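Local coordinates for probable Brix domain-containing ribosomal biogenesis protein (Methanothermobacter thermautotrophicus, PDB 1W94) that probably takes part in ribosome biogenesis, as an archaeal Imp4/Brix-domain protein thought to bind ribosomal RNA, at residues L3-R8 with V48-E53; P58-F63 with Y73-P78. All blocks are in the same frame, centred on the assembly; numbering follows the deposited sequence.

Overall arrangement
Strand 3-6 opens the chain, and the path then runs through helix 12-25, the short strand 28-29 and helix 37-44 before strand 48-54 returns beside it. Contact 1 closes this long loop with a parallel pairing of 3-8 and 48-53. A tight turn leads on to strand 57-64, and contact 2 closes the much shorter loop of the hairpin it forms with strand 70-80. The two contacts follow one another in series, neither nested nor crossed. Their centres lie about 9 Å apart, and antiparallel pairing of strands 48-54 and 57-64 joins them, so that four neighbouring strands of one mixed sheet are tied together, with helix 12-25 packed against both contacts.

Contact 1: L3-R8 with V48-E53; sequences LLTTSR and VAVVSE
Ser7 OG is bound by one water and weakly by a second, just beyond strand 3-6, which pairs in parallel with strand 48-54 in the mixed sheet of the Brix domain. It donates to water 1 over 2.6 Å and receives the weak bond from water 2. Water 1 in turn donates to Arg8 O and Glu53 OE1, while water 2 accepts from Glu53 N, so solvent carries the pairing on past the last direct bond. The other carboxylate oxygen, Glu53 OE2, is held by Thr14 OG1 and Ser11 N at the start of helix 12-25.

Four backbone bonds join the strands: Ala49 N to Leu3 O, Thr5 N to Ala49 O, Val51 N to Thr5 O and Ser7 N to Val51 O. The last is the most bent, at 148°.

On the face toward helix 12-25, Leu4 crosses Val51 obliquely, CD2 to CG2 3.7 Å; the same CD2 also touches Ala49 CB. Thr5 and Val50 lie side by side on the other face, CG2 to CG2 4.1 Å, while Thr5 OG1 bonds Ile30 O. Thr6 OG1, between its backbone N and carbonyl carbon (chi1 64°), donates 2.8 Å to Ser7 O.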
ATOM      1  N   LEU A   3       1.395  -5.148  -9.713  1.00 31.56           N
ATOM      2  CA  LEU A   3       1.244  -6.462  -9.076  1.00 30.52           C
ATOM      3  C   LEU A   3       1.752  -6.368  -7.625  1.00 29.93           C
ATOM      4  O   LEU A   3       2.837  -5.843  -7.374  1.00 30.25           O
ATOM      5  CB  LEU A   3       1.999  -7.561  -9.843  1.00 30.10           C
ATOM      6  CG  LEU A   3       2.031  -9.020  -9.298  1.00 31.32           C
ATOM      7  CD1 LEU A   3       2.257 -10.040 -10.394  1.00 33.08           C
ATOM      8  CD2 LEU A   3       3.130  -9.196  -8.293  1.00 33.77           C
ATOM      9  N   LEU A   4       0.980  -6.896  -6.691  1.00 28.20           N
ATOM     10  CA  LEU A   4       1.412  -6.979  -5.319  1.00 27.87           C
ATOM     11  C   LEU A   4       1.625  -8.448  -4.942  1.00 27.61           C
ATOM     12  O   LEU A   4       0.844  -9.323  -5.318  1.00 27.38           O
ATOM     13  CB  LEU A   4       0.347  -6.372  -4.410  1.00 27.55           C
ATOM     14  CG  LEU A   4       0.364  -6.265  -2.880  1.00 30.38           C
ATOM     15  CD1 LEU A   4       0.661  -7.528  -2.153  1.00 34.32           C
ATOM     16  CD2 LEU A   4       1.260  -5.179  -2.409  1.00 32.98           C
ATOM     17  N   THR A   5       2.665  -8.670  -4.139  1.00 27.33           N
ATOM     18  CA  THR A   5       2.969  -9.950  -3.523  1.00 26.62           C
ATOM     19  C   THR A   5       3.628  -9.684  -2.159  1.00 27.06           C
ATOM     20  O   THR A   5       3.796  -8.527  -1.744  1.00 25.25           O
ATOM     21  CB  THR A   5       3.866 -10.819  -4.449  1.00 27.03           C
ATOM     22  OG1 THR A   5       3.775 -12.195  -4.067  1.00 26.55           O
ATOM     23  CG2 THR A   5       5.348 -10.352  -4.430  1.00 26.30           C
ATOM     24  N   THR A   6       3.959 -10.768  -1.464  1.00 27.47           N
ATOM     25  CA  THR A   6       4.604 -10.718  -0.160  1.00 28.33           C
ATOM     26  C   THR A   6       6.013 -11.306  -0.245  1.00 28.13           C
ATOM     27  O   THR A   6       6.408 -11.853  -1.271  1.00 29.15           O
ATOM     28  CB  THR A   6       3.835 -11.583   0.886  1.00 28.73           C
ATOM     29  OG1 THR A   6       3.887 -12.976   0.505  1.00 28.74           O
ATOM     30  CG2 THR A   6       2.379 -11.130   1.031  1.00 29.17           C
ATOM     31  N   SER A   7       6.761 -11.190   0.845  1.00 28.30           N
ATOM     32  CA  SER A   7       7.963 -11.959   1.065  1.00 29.28           C
ATOM     33  C   SER A   7       7.607 -13.470   1.139  1.00 29.10           C
ATOM     34  O   SER A   7       6.443 -13.830   1.316  1.00 28.47           O
ATOM     35  CB  SER A   7       8.609 -11.494   2.369  1.00 29.63           C
ATOM     36  OG  SER A   7       7.647 -11.371   3.413  1.00 30.88           O
ATOM     37  N   ARG A   8       8.596 -14.343   0.971  1.00 30.04           N
ATOM     38  CA  ARG A   8       8.348 -15.783   1.050  1.00 30.11           C
ATOM     39  C   ARG A   8       7.929 -16.228   2.457  1.00 30.36           C
ATOM     40  O   ARG A   8       8.420 -15.697   3.448  1.00 30.95           O
ATOM     41  CB  ARG A   8       9.567 -16.552   0.573  1.00 30.21           C
ATOM     42  CG  ARG A   8       9.702 -16.531  -0.966  1.00 32.52           C
ATOM     43  CD  ARG A   8      10.947 -17.251  -1.418  1.00 34.69           C
ATOM     44  NE  ARG A   8      12.144 -16.428  -1.307  1.00 38.21           N
ATOM     45  CZ  ARG A   8      13.051 -16.552  -0.346  1.00 41.06           C
ATOM     46  NH1 ARG A   8      12.913 -17.477   0.608  1.00 43.29           N
ATOM     47  NH2 ARG A   8      14.105 -15.744  -0.336  1.00 41.52           N
ATOM     48  N   VAL A  48       5.960  -3.800  -9.624  1.00 24.82           N
ATOM     49  CA  VAL A  48       5.532  -4.595  -8.472  1.00 25.93           C
ATOM     50  C   VAL A  48       5.786  -3.917  -7.120  1.00 25.55           C
ATOM     51  O   VAL A  48       6.730  -3.115  -6.980  1.00 24.62           O
ATOM     52  CB  VAL A  48       6.053  -6.081  -8.518  1.00 27.48           C
ATOM     53  CG1 VAL A  48       6.749  -6.442  -9.835  1.00 26.84           C
ATOM     54  CG2 VAL A  48       6.901  -6.495  -7.281  1.00 28.67           C
ATOM     55  N   ALA A  49       4.928  -4.237  -6.145  1.00 25.98           N
ATOM     56  CA  ALA A  49       5.145  -3.941  -4.734  1.00 26.03           C
ATOM     57  C   ALA A  49       5.230  -5.276  -3.976  1.00 26.72           C
ATOM     58  O   ALA A  49       4.434  -6.219  -4.245  1.00 26.27           O
ATOM     59  CB  ALA A  49       3.981  -3.109  -4.156  1.00 27.34           C
ATOM     60  N   VAL A  50       6.186  -5.342  -3.045  1.00 25.58           N
ATOM     61  CA  VAL A  50       6.387  -6.500  -2.184  1.00 26.70           C
ATOM     62  C   VAL A  50       6.156  -6.065  -0.720  1.00 26.94           C
ATOM     63  O   VAL A  50       6.836  -5.173  -0.218  1.00 26.60           O
ATOM     64  CB  VAL A  50       7.807  -7.107  -2.352  1.00 26.44           C
ATOM     65  CG1 VAL A  50       7.928  -8.395  -1.569  1.00 28.44           C
ATOM     66  CG2 VAL A  50       8.093  -7.388  -3.810  1.00 25.23           C
ATOM     67  N   VAL A  51       5.179  -6.687  -0.060  1.00 26.83           N
ATOM     68  CA  VAL A  51       5.020  -6.491   1.370  1.00 27.51           C
ATOM     69  C   VAL A  51       5.909  -7.502   2.071  1.00 27.72           C
ATOM     70  O   VAL A  51       5.660  -8.718   1.992  1.00 27.95           O
ATOM     71  CB  VAL A  51       3.558  -6.662   1.850  1.00 27.53           C
ATOM     72  CG1 VAL A  51       3.455  -6.352   3.395  1.00 28.23           C
ATOM     73  CG2 VAL A  51       2.578  -5.793   1.002  1.00 29.43           C
ATOM     74  N   SER A  52       6.932  -7.016   2.754  1.00 28.18           N
ATOM     75  CA  SER A  52       7.752  -7.891   3.592  1.00 29.85           C
ATOM     76  C   SER A  52       7.451  -7.712   5.088  1.00 30.45           C
ATOM     77  O   SER A  52       6.843  -6.710   5.492  1.00 29.12           O
ATOM     78  CB  SER A  52       9.267  -7.727   3.288  1.00 29.93           C
ATOM     79  OG  SER A  52       9.656  -6.366   3.353  1.00 31.60           O
ATOM     80  N   GLU A  53       7.856  -8.704   5.885  1.00 30.91           N
ATOM     81  CA  GLU A  53       7.607  -8.724   7.317  1.00 33.24           C
ATOM     82  C   GLU A  53       8.870  -8.716   8.138  1.00 33.92           C
ATOM     83  O   GLU A  53       9.950  -9.043   7.648  1.00 35.53           O
ATOM     84  CB  GLU A  53       6.870  -9.978   7.772  1.00 32.97           C
ATOM     85  CG  GLU A  53       6.198 -10.820   6.743  1.00 34.04           C
ATOM     86  CD  GLU A  53       5.819 -12.179   7.343  1.00 33.83           C
ATOM     87  OE1 GLU A  53       6.733 -12.982   7.588  1.00 37.88           O
ATOM     88  OE2 GLU A  53       4.623 -12.434   7.575  1.00 28.88           O
TER
HETATM   89  O   HOH W   1       8.023 -13.401   5.015  1.00 26.51           O
HETATM   90  O   HOH W   2      10.199 -10.587   5.124  1.00 36.00           O

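Contact 2: P58-F63 with Y73-P78; sequences PARITF and YILFNP
Arg60 lays its guanidinium over one face of the Tyr73 ring, a cation-pi stack with the two planes 21° apart. NH1 sits over the ring centre, while CZ is 4.3 Å from the centroid. The arginine leaves the strand extended and bends at chi3 (-68°), which turns the flat group toward Tyr73; the tyrosine ring is placed by CG lying between backbone N and carbonyl carbon (chi1 63°). Leu75 runs alongside Arg60, its CD2 touching NE at 3.4 Å, so methyl and ring share one face of the guanidinium.

On the opposite face of the sheet Ile61 crosses Phe76 obliquely, CG1 meeting CE2 at 3.4 Å, and Ile74 CD1 approaches Phe63 CE1 at 3.8 Å. Phe76 CZ also packs on Pro58 CB; the Pro58 and Pro78 rings cross at about a right angle, CG to CG 3.8 Å. Phe17 of helix 12-25 covers this end.

Ile61 and Ile74 form the hydrogen-bonded pair, Ile61 N to Ile74 O 2.9 Å and Ile74 N to Ile61 O 2.8 Å. Phe76 N bonds Ala59 O. Ala59 and Arg60 both face Ser52, a classic beta bulge against strand 48-54, while strand 57-64 forms an antiparallel beta hairpin with strand 70-80.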
ATOM      1  N   PRO A  58       3.546  -7.489   8.739  1.00 26.69           N
ATOM      2  CA  PRO A  58       3.953  -6.642   7.623  1.00 27.49           C
ATOM      3  C   PRO A  58       4.616  -5.353   8.161  1.00 27.62           C
ATOM      4  O   PRO A  58       4.110  -4.711   9.096  1.00 27.60           O
ATOM      5  CB  PRO A  58       2.657  -6.367   6.873  1.00 27.86           C
ATOM      6  CG  PRO A  58       1.529  -6.965   7.701  1.00 27.86           C
ATOM      7  CD  PRO A  58       2.083  -7.672   8.843  1.00 26.14           C
ATOM      8  N   ALA A  59       5.770  -5.020   7.598  1.00 27.43           N
ATOM      9  CA  ALA A  59       6.640  -3.985   8.138  1.00 27.33           C
ATOM     10  C   ALA A  59       7.166  -3.049   7.044  1.00 27.86           C
ATOM     11  O   ALA A  59       7.571  -1.911   7.318  1.00 27.64           O
ATOM     12  CB  ALA A  59       7.810  -4.638   8.870  1.00 27.41           C
ATOM     13  N   ARG A  60       7.207  -3.544   5.812  1.00 27.70           N
ATOM     14  CA  ARG A  60       7.770  -2.761   4.701  1.00 27.62           C
ATOM     15  C   ARG A  60       7.053  -3.101   3.391  1.00 27.56           C
ATOM     16  O   ARG A  60       6.710  -4.267   3.146  1.00 27.30           O
ATOM     17  CB  ARG A  60       9.272  -3.041   4.557  1.00 26.43           C
ATOM     18  CG  ARG A  60       9.943  -2.325   3.412  1.00 25.93           C
ATOM     19  CD  ARG A  60      11.382  -2.884   3.185  1.00 29.14           C
ATOM     20  NE  ARG A  60      12.299  -2.563   4.280  1.00 33.30           N
ATOM     21  CZ  ARG A  60      13.488  -1.962   4.138  1.00 38.07           C
ATOM     22  NH1 ARG A  60      13.943  -1.593   2.929  1.00 34.34           N
ATOM     23  NH2 ARG A  60      14.229  -1.724   5.223  1.00 38.46           N
ATOM     24  N   ILE A  61       6.785  -2.067   2.602  1.00 25.84           N
ATOM     25  CA  ILE A  61       6.401  -2.248   1.205  1.00 27.33           C
ATOM     26  C   ILE A  61       7.487  -1.686   0.312  1.00 25.90           C
ATOM     27  O   ILE A  61       7.825  -0.513   0.398  1.00 26.31           O
ATOM     28  CB  ILE A  61       5.069  -1.588   0.835  1.00 27.07           C
ATOM     29  CG1 ILE A  61       3.997  -1.975   1.856  1.00 29.19           C
ATOM     30  CG2 ILE A  61       4.618  -2.021  -0.613  1.00 24.87           C
ATOM     31  CD1 ILE A  61       2.589  -1.371   1.541  1.00 31.17           C
ATOM     32  N   THR A  62       8.040  -2.547  -0.527  1.00 25.34           N
ATOM     33  CA  THR A  62       9.075  -2.148  -1.469  1.00 25.89           C
ATOM     34  C   THR A  62       8.512  -2.022  -2.866  1.00 25.19           C
ATOM     35  O   THR A  62       7.815  -2.916  -3.321  1.00 25.03           O
ATOM     36  CB  THR A  62      10.208  -3.181  -1.409  1.00 26.67           C
ATOM     37  OG1 THR A  62      10.761  -3.130  -0.087  1.00 28.60           O
ATOM     38  CG2 THR A  62      11.286  -2.930  -2.459  1.00 24.05           C
ATOM     39  N   PHE A  63       8.808  -0.927  -3.550  1.00 24.51           N
ATOM     40  CA  PHE A  63       8.255  -0.729  -4.881  1.00 26.80           C
ATOM     41  C   PHE A  63       9.326  -0.885  -5.960  1.00 27.38           C
ATOM     42  O   PHE A  63      10.363  -0.235  -5.907  1.00 27.75           O
ATOM     43  CB  PHE A  63       7.577   0.655  -5.000  1.00 26.25           C
ATOM     44  CG  PHE A  63       6.475   0.861  -4.013  1.00 25.14           C
ATOM     45  CD1 PHE A  63       6.755   1.240  -2.701  1.00 26.64           C
ATOM     46  CD2 PHE A  63       5.148   0.683  -4.399  1.00 27.33           C
ATOM     47  CE1 PHE A  63       5.718   1.418  -1.767  1.00 20.67           C
ATOM     48  CE2 PHE A  63       4.106   0.860  -3.492  1.00 24.59           C
ATOM     49  CZ  PHE A  63       4.386   1.242  -2.192  1.00 24.16           C
ATOM     50  N   TYR A  73      10.629   2.657  -0.885  1.00 26.03           N
ATOM     51  CA  TYR A  73      10.004   1.743   0.065  1.00 26.42           C
ATOM     52  C   TYR A  73       9.339   2.518   1.174  1.00 26.06           C
ATOM     53  O   TYR A  73       9.665   3.693   1.407  1.00 25.19           O
ATOM     54  CB  TYR A  73      11.019   0.693   0.609  1.00 27.42           C
ATOM     55  CG  TYR A  73      12.173   1.275   1.406  1.00 28.13           C
ATOM     56  CD1 TYR A  73      12.009   1.576   2.766  1.00 26.60           C
ATOM     57  CD2 TYR A  73      13.402   1.538   0.817  1.00 27.64           C
ATOM     58  CE1 TYR A  73      13.052   2.124   3.526  1.00 29.14           C
ATOM     59  CE2 TYR A  73      14.475   2.087   1.579  1.00 31.14           C
ATOM     60  CZ  TYR A  73      14.278   2.390   2.939  1.00 29.55           C
ATOM     61  OH  TYR A  73      15.301   2.917   3.744  1.00 27.60           O
ATOM     62  N   ILE A  74       8.378   1.874   1.826  1.00 27.27           N
ATOM     63  CA  ILE A  74       7.692   2.477   2.979  1.00 26.85           C
ATOM     64  C   ILE A  74       7.860   1.507   4.146  1.00 27.02           C
ATOM     65  O   ILE A  74       7.610   0.297   3.983  1.00 27.81           O
ATOM     66  CB  ILE A  74       6.154   2.643   2.696  1.00 27.25           C
ATOM     67  CG1 ILE A  74       5.876   3.579   1.517  1.00 27.19           C
ATOM     68  CG2 ILE A  74       5.414   3.167   3.937  1.00 25.54           C
ATOM     69  CD1 ILE A  74       4.397   3.594   1.084  1.00 27.03           C
ATOM     70  N   LEU A  75       8.253   2.029   5.311  1.00 26.63           N
ATOM     71  CA  LEU A  75       8.230   1.253   6.574  1.00 27.69           C
ATOM     72  C   LEU A  75       7.002   1.667   7.346  1.00 27.25           C
ATOM     73  O   LEU A  75       6.751   2.866   7.511  1.00 26.44           O
ATOM     74  CB  LEU A  75       9.472   1.517   7.438  1.00 28.08           C
ATOM     75  CG  LEU A  75      10.831   1.433   6.756  1.00 27.41           C
ATOM     76  CD1 LEU A  75      11.941   1.864   7.737  1.00 26.99           C
ATOM     77  CD2 LEU A  75      11.087   0.008   6.183  1.00 24.93           C
ATOM     78  N   PHE A  76       6.241   0.673   7.804  1.00 27.71           N
ATOM     79  CA  PHE A  76       4.920   0.905   8.390  1.00 28.58           C
ATOM     80  C   PHE A  76       4.446  -0.211   9.323  1.00 29.18           C
ATOM     81  O   PHE A  76       5.008  -1.290   9.345  1.00 29.60           O
ATOM     82  CB  PHE A  76       3.866   1.092   7.282  1.00 28.41           C
ATOM     83  CG  PHE A  76       3.439  -0.198   6.633  1.00 28.40           C
ATOM     84  CD1 PHE A  76       2.168  -0.710   6.839  1.00 28.22           C
ATOM     85  CD2 PHE A  76       4.341  -0.923   5.833  1.00 27.94           C
ATOM     86  CE1 PHE A  76       1.799  -1.936   6.263  1.00 28.37           C
ATOM     87  CE2 PHE A  76       3.997  -2.124   5.259  1.00 29.40           C
ATOM     88  CZ  PHE A  76       2.711  -2.647   5.469  1.00 28.07           C
ATOM     89  N   ASN A  77       3.395   0.074  10.091  1.00 29.96           N
ATOM     90  CA  ASN A  77       2.603  -0.946  10.759  1.00 30.28           C
ATOM     91  C   ASN A  77       1.176  -0.821  10.226  1.00 29.84           C
ATOM     92  O   ASN A  77       0.672   0.301  10.072  1.00 29.76           O
ATOM     93  CB  ASN A  77       2.549  -0.701  12.267  1.00 31.44           C
ATOM     94  CG  ASN A  77       3.891  -0.732  12.909  1.00 34.18           C
ATOM     95  OD1 ASN A  77       4.712  -1.599  12.609  1.00 41.01           O
ATOM     96  ND2 ASN A  77       4.131   0.194  13.827  1.00 36.61           N
ATOM     97  N   PRO A  78       0.521  -1.948   9.916  1.00 29.10           N
ATOM     98  CA  PRO A  78      -0.876  -1.800   9.495  1.00 28.73           C
ATOM     99  C   PRO A  78      -1.815  -1.651  10.692  1.00 28.70           C
ATOM    100  O   PRO A  78      -1.467  -2.024  11.815  1.00 27.97           O
ATOM    101  CB  PRO A  78      -1.160  -3.109   8.760  1.00 28.98           C
ATOM    102  CG  PRO A  78      -0.260  -4.108   9.425  1.00 29.88           C
ATOM    103  CD  PRO A  78       0.985  -3.357   9.867  1.00 28.68           C
TER